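Siderophore biosynthesis lipase/esterase, putative (Aspergillus fumigatus, PDB 6GUP) hydrolyses the ester bonds of the fungal siderophore fusarinine C, but not those of triacetylfusarinine C, and works as a homodimer. Local coordinates at residues D168-Q173 and P290-K295; I161-V166 and L281-D286. All coordinates share one frame; numbering follows the deposited sequence.

Contact 1: D168-Q173 and P290-K295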
ATOM      1  N   ASP A 168     -19.445  -2.777 -10.131  1.00 43.28           N
ATOM      2  CA  ASP A 168     -18.387  -3.240 -11.039  1.00 45.61           C
ATOM      3  C   ASP A 168     -18.946  -4.178 -12.104  1.00 44.24           C
ATOM      4  O   ASP A 168     -18.530  -4.121 -13.262  1.00 43.84           O
ATOM      5  CB  ASP A 168     -17.269  -3.958 -10.270  1.00 47.90           C
ATOM      6  CG  ASP A 168     -16.410  -3.011  -9.450  1.00 51.98           C
ATOM      7  OD1 ASP A 168     -16.005  -1.950  -9.971  1.00 51.76           O
ATOM      8  OD2 ASP A 168     -16.121  -3.340  -8.280  1.00 55.59           O
ATOM      9  N   ARG A 169     -19.874  -5.041 -11.698  1.00 43.57           N
ATOM     10  CA  ARG A 169     -20.581  -5.931 -12.621  1.00 44.78           C
ATOM     11  C   ARG A 169     -21.255  -5.148 -13.750  1.00 44.83           C
ATOM     12  O   ARG A 169     -21.067  -5.466 -14.926  1.00 45.15           O
ATOM     13  CB  ARG A 169     -21.615  -6.784 -11.869  1.00 46.22           C
ATOM     14  CG  ARG A 169     -22.699  -7.376 -12.753  1.00 49.21           C
ATOM     15  CD  ARG A 169     -23.678  -8.240 -11.988  1.00 53.31           C
ATOM     16  NE  ARG A 169     -24.814  -8.558 -12.856  1.00 55.27           N
ATOM     17  CZ  ARG A 169     -25.982  -7.909 -12.897  1.00 58.78           C
ATOM     18  NH1 ARG A 169     -26.915  -8.317 -13.756  1.00 60.69           N
ATOM     19  NH2 ARG A 169     -26.256  -6.889 -12.082  1.00 59.51           N
ATOM     20  N   GLU A 170     -22.040  -4.139 -13.382  1.00 45.08           N
ATOM     21  CA  GLU A 170     -22.730  -3.297 -14.368  1.00 45.01           C
ATOM     22  C   GLU A 170     -21.784  -2.375 -15.141  1.00 44.11           C
ATOM     23  O   GLU A 170     -22.082  -2.010 -16.278  1.00 44.85           O
ATOM     24  CB  GLU A 170     -23.861  -2.492 -13.721  1.00 44.34           C
ATOM     25  CG  GLU A 170     -25.083  -3.341 -13.407  1.00 44.46           C
ATOM     26  CD  GLU A 170     -26.279  -2.524 -12.976  1.00 45.59           C
ATOM     27  OE1 GLU A 170     -26.114  -1.598 -12.155  1.00 44.37           O
ATOM     28  OE2 GLU A 170     -27.398  -2.822 -13.445  1.00 47.03           O
ATOM     29  N   ALA A 171     -20.659  -2.000 -14.532  1.00 42.24           N
ATOM     30  CA  ALA A 171     -19.613  -1.249 -15.236  1.00 42.07           C
ATOM     31  C   ALA A 171     -18.974  -2.066 -16.361  1.00 43.20           C
ATOM     32  O   ALA A 171     -18.689  -1.526 -17.430  1.00 42.45           O
ATOM     33  CB  ALA A 171     -18.548  -0.763 -14.264  1.00 40.46           C
ATOM     34  N   ILE A 172     -18.760  -3.359 -16.118  1.00 43.55           N
ATOM     35  CA  ILE A 172     -18.222  -4.267 -17.138  1.00 43.84           C
ATOM     36  C   ILE A 172     -19.232  -4.488 -18.274  1.00 46.61           C
ATOM     37  O   ILE A 172     -18.847  -4.503 -19.443  1.00 46.47           O
ATOM     38  CB  ILE A 172     -17.751  -5.610 -16.520  1.00 43.29           C
ATOM     39  CG1 ILE A 172     -16.529  -5.362 -15.623  1.00 42.64           C
ATOM     40  CG2 ILE A 172     -17.389  -6.618 -17.606  1.00 42.65           C
ATOM     41  CD1 ILE A 172     -16.146  -6.522 -14.729  1.00 41.34           C
ATOM     42  N   GLN A 173     -20.511  -4.649 -17.926  1.00 49.98           N
ATOM     43  CA  GLN A 173     -21.602  -4.718 -18.919  1.00 52.35           C
ATOM     44  C   GLN A 173     -21.617  -3.501 -19.854  1.00 51.07           C
ATOM     45  O   GLN A 173     -21.857  -3.634 -21.055  1.00 51.67           O
ATOM     46  CB  GLN A 173     -22.965  -4.837 -18.224  1.00 55.97           C
ATOM     47  CG  GLN A 173     -23.229  -6.184 -17.565  1.00 58.71           C
ATOM     48  CD  GLN A 173     -24.507  -6.207 -16.739  1.00 60.41           C
ATOM     49  OE1 GLN A 173     -25.320  -5.282 -16.794  1.00 60.55           O
ATOM     50  NE2 GLN A 173     -24.689  -7.273 -15.969  1.00 60.74           N
ATOM     51  N   PRO A 290     -24.146   2.349 -16.665  1.00 44.00           N
ATOM     52  CA  PRO A 290     -24.834   2.247 -17.959  1.00 45.72           C
ATOM     53  C   PRO A 290     -25.975   3.249 -18.126  1.00 51.04           C
ATOM     54  O   PRO A 290     -26.632   3.613 -17.148  1.00 50.57           O
ATOM     55  CB  PRO A 290     -25.385   0.812 -17.984  1.00 43.66           C
ATOM     56  CG  PRO A 290     -24.750   0.088 -16.858  1.00 44.10           C
ATOM     57  CD  PRO A 290     -24.178   1.085 -15.904  1.00 44.18           C
ATOM     58  N   ALA A 291     -26.199   3.676 -19.367  1.00 56.02           N
ATOM     59  CA  ALA A 291     -27.282   4.606 -19.695  1.00 58.57           C
ATOM     60  C   ALA A 291     -28.675   3.994 -19.497  1.00 55.38           C
ATOM     61  O   ALA A 291     -29.649   4.730 -19.323  1.00 56.79           O
ATOM     62  CB  ALA A 291     -27.126   5.119 -21.121  1.00 63.34           C
ATOM     63  N   TRP A 292     -28.770   2.661 -19.525  1.00 51.62           N
ATOM     64  CA  TRP A 292     -30.028   1.962 -19.207  1.00 50.98           C
ATOM     65  C   TRP A 292     -30.406   1.962 -17.710  1.00 48.69           C
ATOM     66  O   TRP A 292     -31.539   1.617 -17.370  1.00 48.40           O
ATOM     67  CB  TRP A 292     -30.037   0.529 -19.778  1.00 52.32           C
ATOM     68  CG  TRP A 292     -29.070  -0.463 -19.162  1.00 52.22           C
ATOM     69  CD1 TRP A 292     -29.218  -1.131 -17.978  1.00 51.25           C
ATOM     70  CD2 TRP A 292     -27.837  -0.926 -19.730  1.00 52.89           C
ATOM     71  NE1 TRP A 292     -28.145  -1.963 -17.764  1.00 52.12           N
ATOM     72  CE2 TRP A 292     -27.283  -1.859 -18.824  1.00 52.47           C
ATOM     73  CE3 TRP A 292     -27.142  -0.637 -20.913  1.00 53.79           C
ATOM     74  CZ2 TRP A 292     -26.062  -2.505 -19.062  1.00 54.30           C
ATOM     75  CZ3 TRP A 292     -25.927  -1.281 -21.152  1.00 53.96           C
ATOM     76  CH2 TRP A 292     -25.400  -2.204 -20.227  1.00 54.47           C
ATOM     77  N   VAL A 293     -29.475   2.344 -16.830  1.00 45.11           N
ATOM     78  CA  VAL A 293     -29.744   2.461 -15.391  1.00 43.19           C
ATOM     79  C   VAL A 293     -30.366   3.826 -15.080  1.00 42.93           C
ATOM     80  O   VAL A 293     -29.791   4.865 -15.415  1.00 43.62           O
ATOM     81  CB  VAL A 293     -28.452   2.287 -14.552  1.00 42.68           C
ATOM     82  CG1 VAL A 293     -28.737   2.433 -13.058  1.00 40.73           C
ATOM     83  CG2 VAL A 293     -27.806   0.935 -14.833  1.00 43.44           C
ATOM     84  N   ASP A 294     -31.537   3.811 -14.442  1.00 42.14           N
ATOM     85  CA  ASP A 294     -32.156   5.025 -13.905  1.00 43.40           C
ATOM     86  C   ASP A 294     -31.544   5.290 -12.525  1.00 41.55           C
ATOM     87  O   ASP A 294     -31.828   4.571 -11.566  1.00 38.76           O
ATOM     88  CB  ASP A 294     -33.682   4.858 -13.819  1.00 46.23           C
ATOM     89  CG  ASP A 294     -34.420   6.181 -13.620  1.00 50.22           C
ATOM     90  OD1 ASP A 294     -33.850   7.132 -13.043  1.00 50.90           O
ATOM     91  OD2 ASP A 294     -35.594   6.263 -14.038  1.00 52.60           O
ATOM     92  N   LYS A 295     -30.703   6.320 -12.440  1.00 41.52           N
ATOM     93  CA  LYS A 295     -29.996   6.659 -11.195  1.00 42.30           C
ATOM     94  C   LYS A 295     -30.931   7.178 -10.097  1.00 41.29           C
ATOM     95  O   LYS A 295     -30.677   6.962  -8.910  1.00 39.38           O
ATOM     96  CB  LYS A 295     -28.906   7.701 -11.458  1.00 44.35           C
ATOM     97  CG  LYS A 295     -27.799   7.241 -12.392  1.00 47.86           C
ATOM     98  CD  LYS A 295     -26.800   8.360 -12.633  1.00 51.44           C
ATOM     99  CE  LYS A 295     -25.886   8.055 -13.806  1.00 54.31           C
ATOM    100  NZ  LYS A 295     -25.027   9.225 -14.125  1.00 58.13           N
TER
HETATM  101  O   HOH W   1     -27.626  -3.978 -15.870  1.00 47.31           O
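Gln173 runs perpendicular to the indole of Trp292, with its side-chain amide turned only 23° from the ring plane. The amide meets the ring at its edge: Gln173 OE1 lies 3.7 Å from Trp292 CZ2, near the ring plane. The aliphatic root of the glutamine also takes part, its CB 4.0 Å from Trp292 CZ2. One polar link joins the residues through water. The indole N-H of Trp292 donates a hydrogen bond to a water lying in the ring plane, with NE1 2.8 Å from the water oxygen. That water donates one hydrogen to Gln173 OE1 and the other to Glu170 OE2, the latter at 2.7 Å. A tryptophan suits this place because it offers one N-H at the rim of a broad apolar surface, while glutamine and glutamate supply acceptors one helical turn apart. The glutamate points its CG beside the backbone N (chi1 -75°) and then runs out extended, which carries its carboxylate to the loop, where OE2 also bonds Ser254 OG. The water and Ser254 OG probably help to keep the buried acid's charge tolerable. Val293 CG2 packs 4.0 Å from Glu170 OE2. Pro290 fits between the helix and the indole: its CG lies 3.4 Å from the backbone O of Glu170, while its CB sits 3.3 Å above the centre of the Trp292 ring. Proline offers a compact apolar ring to both the indole face and the helix backbone, and the type I beta turn from Pro290 to Val293 carries Trp292 back over it. A helix following one strand of the central sheet thus packs on the loop beyond a later strand, as in the alpha/beta-hydrolase fold; Pro290 stands close to, though not in contact with, a probable Ser-His-Asp triad of Ser123, His327 and Asp286.

Contact 2: I161-V166 and L281-D286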
ATOM      1  N   ILE A 161     -20.748   8.435   4.488  1.00 31.40           N
ATOM      2  CA  ILE A 161     -20.873   8.989   3.138  1.00 30.93           C
ATOM      3  C   ILE A 161     -20.381   7.944   2.133  1.00 30.26           C
ATOM      4  O   ILE A 161     -19.371   7.280   2.368  1.00 29.40           O
ATOM      5  CB  ILE A 161     -20.071  10.306   2.973  1.00 31.76           C
ATOM      6  CG1 ILE A 161     -20.518  11.353   4.007  1.00 31.93           C
ATOM      7  CG2 ILE A 161     -20.244  10.875   1.565  1.00 31.41           C
ATOM      8  CD1 ILE A 161     -19.561  12.516   4.169  1.00 32.16           C
ATOM      9  N   MET A 162     -21.103   7.804   1.021  1.00 29.97           N
ATOM     10  CA  MET A 162     -20.686   6.950  -0.093  1.00 30.98           C
ATOM     11  C   MET A 162     -20.674   7.778  -1.373  1.00 30.44           C
ATOM     12  O   MET A 162     -21.720   8.241  -1.827  1.00 30.57           O
ATOM     13  CB  MET A 162     -21.627   5.751  -0.246  1.00 32.28           C
ATOM     14  CG  MET A 162     -21.740   4.890   1.002  1.00 34.01           C
ATOM     15  SD  MET A 162     -22.352   3.221   0.679  1.00 38.21           S
ATOM     16  CE  MET A 162     -24.073   3.530   0.306  1.00 37.18           C
ATOM     17  N   GLN A 163     -19.484   7.971  -1.939  1.00 30.05           N
ATOM     18  CA  GLN A 163     -19.303   8.774  -3.146  1.00 31.61           C
ATOM     19  C   GLN A 163     -19.129   7.853  -4.350  1.00 32.98           C
ATOM     20  O   GLN A 163     -18.196   7.048  -4.387  1.00 34.25           O
ATOM     21  CB  GLN A 163     -18.088   9.689  -2.983  1.00 32.27           C
ATOM     22  CG  GLN A 163     -17.897  10.705  -4.105  1.00 34.27           C
ATOM     23  CD  GLN A 163     -17.105  10.171  -5.290  1.00 36.28           C
ATOM     24  OE1 GLN A 163     -16.104   9.477  -5.122  1.00 38.96           O
ATOM     25  NE2 GLN A 163     -17.549  10.503  -6.495  1.00 36.35           N
ATOM     26  N   ALA A 164     -20.030   7.986  -5.325  1.00 33.79           N
ATOM     27  CA  ALA A 164     -20.055   7.145  -6.524  1.00 34.42           C
ATOM     28  C   ALA A 164     -20.011   5.631  -6.228  1.00 34.03           C
ATOM     29  O   ALA A 164     -19.128   4.927  -6.731  1.00 34.46           O
ATOM     30  CB  ALA A 164     -18.929   7.551  -7.472  1.00 35.87           C
ATOM     31  N   PRO A 165     -20.953   5.130  -5.397  1.00 32.86           N
ATOM     32  CA  PRO A 165     -21.055   3.680  -5.203  1.00 32.15           C
ATOM     33  C   PRO A 165     -21.635   3.022  -6.453  1.00 34.79           C
ATOM     34  O   PRO A 165     -22.838   3.118  -6.710  1.00 36.95           O
ATOM     35  CB  PRO A 165     -21.997   3.544  -4.002  1.00 30.73           C
ATOM     36  CG  PRO A 165     -22.821   4.779  -4.027  1.00 31.11           C
ATOM     37  CD  PRO A 165     -21.950   5.862  -4.591  1.00 31.89           C
ATOM     38  N   VAL A 166     -20.764   2.370  -7.220  1.00 36.50           N
ATOM     39  CA  VAL A 166     -21.081   1.891  -8.561  1.00 37.32           C
ATOM     40  C   VAL A 166     -20.814   0.389  -8.640  1.00 37.47           C
ATOM     41  O   VAL A 166     -19.813  -0.101  -8.113  1.00 36.95           O
ATOM     42  CB  VAL A 166     -20.242   2.663  -9.609  1.00 39.63           C
ATOM     43  CG1 VAL A 166     -20.276   1.998 -10.981  1.00 39.40           C
ATOM     44  CG2 VAL A 166     -20.734   4.102  -9.709  1.00 40.62           C
ATOM     45  N   LEU A 281     -23.642  10.222  -2.677  1.00 33.50           N
ATOM     46  CA  LEU A 281     -23.362  11.230  -3.700  1.00 34.90           C
ATOM     47  C   LEU A 281     -23.054  10.554  -5.032  1.00 35.31           C
ATOM     48  O   LEU A 281     -21.916  10.144  -5.280  1.00 35.79           O
ATOM     49  CB  LEU A 281     -22.188  12.118  -3.272  1.00 35.18           C
ATOM     50  CG  LEU A 281     -22.343  12.918  -1.978  1.00 34.40           C
ATOM     51  CD1 LEU A 281     -21.045  13.643  -1.659  1.00 35.41           C
ATOM     52  CD2 LEU A 281     -23.495  13.908  -2.063  1.00 33.72           C
ATOM     53  N   PHE A 282     -24.076  10.422  -5.875  1.00 36.14           N
ATOM     54  CA  PHE A 282     -23.889   9.917  -7.238  1.00 39.30           C
ATOM     55  C   PHE A 282     -23.255  10.972  -8.129  1.00 39.28           C
ATOM     56  O   PHE A 282     -23.388  12.171  -7.885  1.00 38.61           O
ATOM     57  CB  PHE A 282     -25.218   9.488  -7.887  1.00 43.08           C
ATOM     58  CG  PHE A 282     -25.635   8.059  -7.621  1.00 48.05           C
ATOM     59  CD1 PHE A 282     -24.750   7.080  -7.147  1.00 50.66           C
ATOM     60  CD2 PHE A 282     -26.941   7.677  -7.910  1.00 51.70           C
ATOM     61  CE1 PHE A 282     -25.179   5.780  -6.938  1.00 53.89           C
ATOM     62  CE2 PHE A 282     -27.368   6.375  -7.704  1.00 54.30           C
ATOM     63  CZ  PHE A 282     -26.488   5.427  -7.216  1.00 55.73           C
ATOM     64  N   SER A 283     -22.590  10.499  -9.179  1.00 39.86           N
ATOM     65  CA  SER A 283     -22.016  11.360 -10.202  1.00 41.36           C
ATOM     66  C   SER A 283     -22.967  11.375 -11.401  1.00 42.91           C
ATOM     67  O   SER A 283     -23.306  10.322 -11.942  1.00 41.87           O
ATOM     68  CB  SER A 283     -20.627  10.856 -10.586  1.00 39.82           C
ATOM     69  OG  SER A 283     -19.699  11.108  -9.547  1.00 39.05           O
ATOM     70  N   GLY A 284     -23.417  12.570 -11.789  1.00 44.02           N
ATOM     71  CA  GLY A 284     -24.414  12.733 -12.853  1.00 45.60           C
ATOM     72  C   GLY A 284     -23.962  12.315 -14.238  1.00 46.14           C
ATOM     73  O   GLY A 284     -24.769  11.827 -15.033  1.00 47.32           O
ATOM     74  N   ALA A 285     -22.676  12.507 -14.523  1.00 45.84           N
ATOM     75  CA  ALA A 285     -22.065  12.065 -15.774  1.00 47.91           C
ATOM     76  C   ALA A 285     -21.106  10.897 -15.527  1.00 46.85           C
ATOM     77  O   ALA A 285     -20.040  10.822 -16.146  1.00 45.70           O
ATOM     78  CB  ALA A 285     -21.334  13.231 -16.428  1.00 50.15           C
ATOM     79  N   ASP A 286     -21.490   9.988 -14.627  1.00 46.99           N
ATOM     80  CA  ASP A 286     -20.658   8.834 -14.293  1.00 46.93           C
ATOM     81  C   ASP A 286     -20.564   7.923 -15.511  1.00 48.59           C
ATOM     82  O   ASP A 286     -21.553   7.328 -15.943  1.00 47.33           O
ATOM     83  CB  ASP A 286     -21.213   8.062 -13.089  1.00 45.51           C
ATOM     84  CG  ASP A 286     -20.191   7.122 -12.471  1.00 44.84           C
ATOM     85  OD1 ASP A 286     -19.511   6.389 -13.218  1.00 44.75           O
ATOM     86  OD2 ASP A 286     -20.078   7.105 -11.228  1.00 44.67           O
TER
HETATM   87  O   HOH W   2     -20.000  11.655  -6.891  1.00 38.63           O
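Met162 and Ala164 bracket Leu281 with two backbone hydrogen bonds in a parallel ladder, Gln163 standing level with Leu281. Leu281 N reaches Met162 O at 2.9 Å, nearly straight at 171°, and Ala164 N returns a bond of 2.9 Å to Leu281 O. Polar side chains add a water bridge. The water accepts from Gln163 NE2 at 2.7 Å and donates to Ser283 OG and to Leu281 O, so that this carbonyl receives two bonds. Gln163 starts with CG anti to the backbone N (chi1 -173°) and bends at chi2, which carries its amide onward past the strand end, toward Ser283; there OE1 is hydrogen-bonded to His122 ND1 and Tyr54 OH, and NE2 also binds His327 O. Such a two-headed amide suits a buried place with both donors and acceptors, and the small hydroxyl of Ser283 also bonds Ser326 O. Apolar contact completes the seam. Phe282 stands roughly perpendicular to Pro165, CE1 lying 3.9 Å from Pro165 CG, and the proline carbonyl O faces the ring's edge. The acid beyond the strands makes a packing contact of its own: Val166 and Asp286 run antiparallel alongside each other, Val166 CG2 coming to 3.4 Å from Asp286 OD2. That oxygen bonds His327 ND1, consistent with a catalytic triad, while OD1 accepts from Ser288 N. Strand 159-163 lies between strands 117-122 and 278-283; Met162 packs on helix 125-134, and Phe282 turns to helix 295-307, where its ring meets that of Trp302.

In the fold
The two contacts lie about 12 Å apart, centre to centre, both to one side of the chain's middle. Their segments alternate along the chain: 161-166, 168-173, 281-286, then 290-295. Contact 2 joins neighbouring parallel strands of the central sheet, and contact 1 pairs the helix after the first strand with the loop after the second. Lys295 links them: its NZ lies within hydrogen-bonding distance of Ser283 O and Gly284 O, probably bonding the first. The more than one hundred intervening residues, nearly half of them helical, leave the sheet after strand 159-163, probably as the cap-like insertion found at this point in many alpha/beta-hydrolases. Contact 1 packs its first helix against the loop following the presumed triad acid, Asp286.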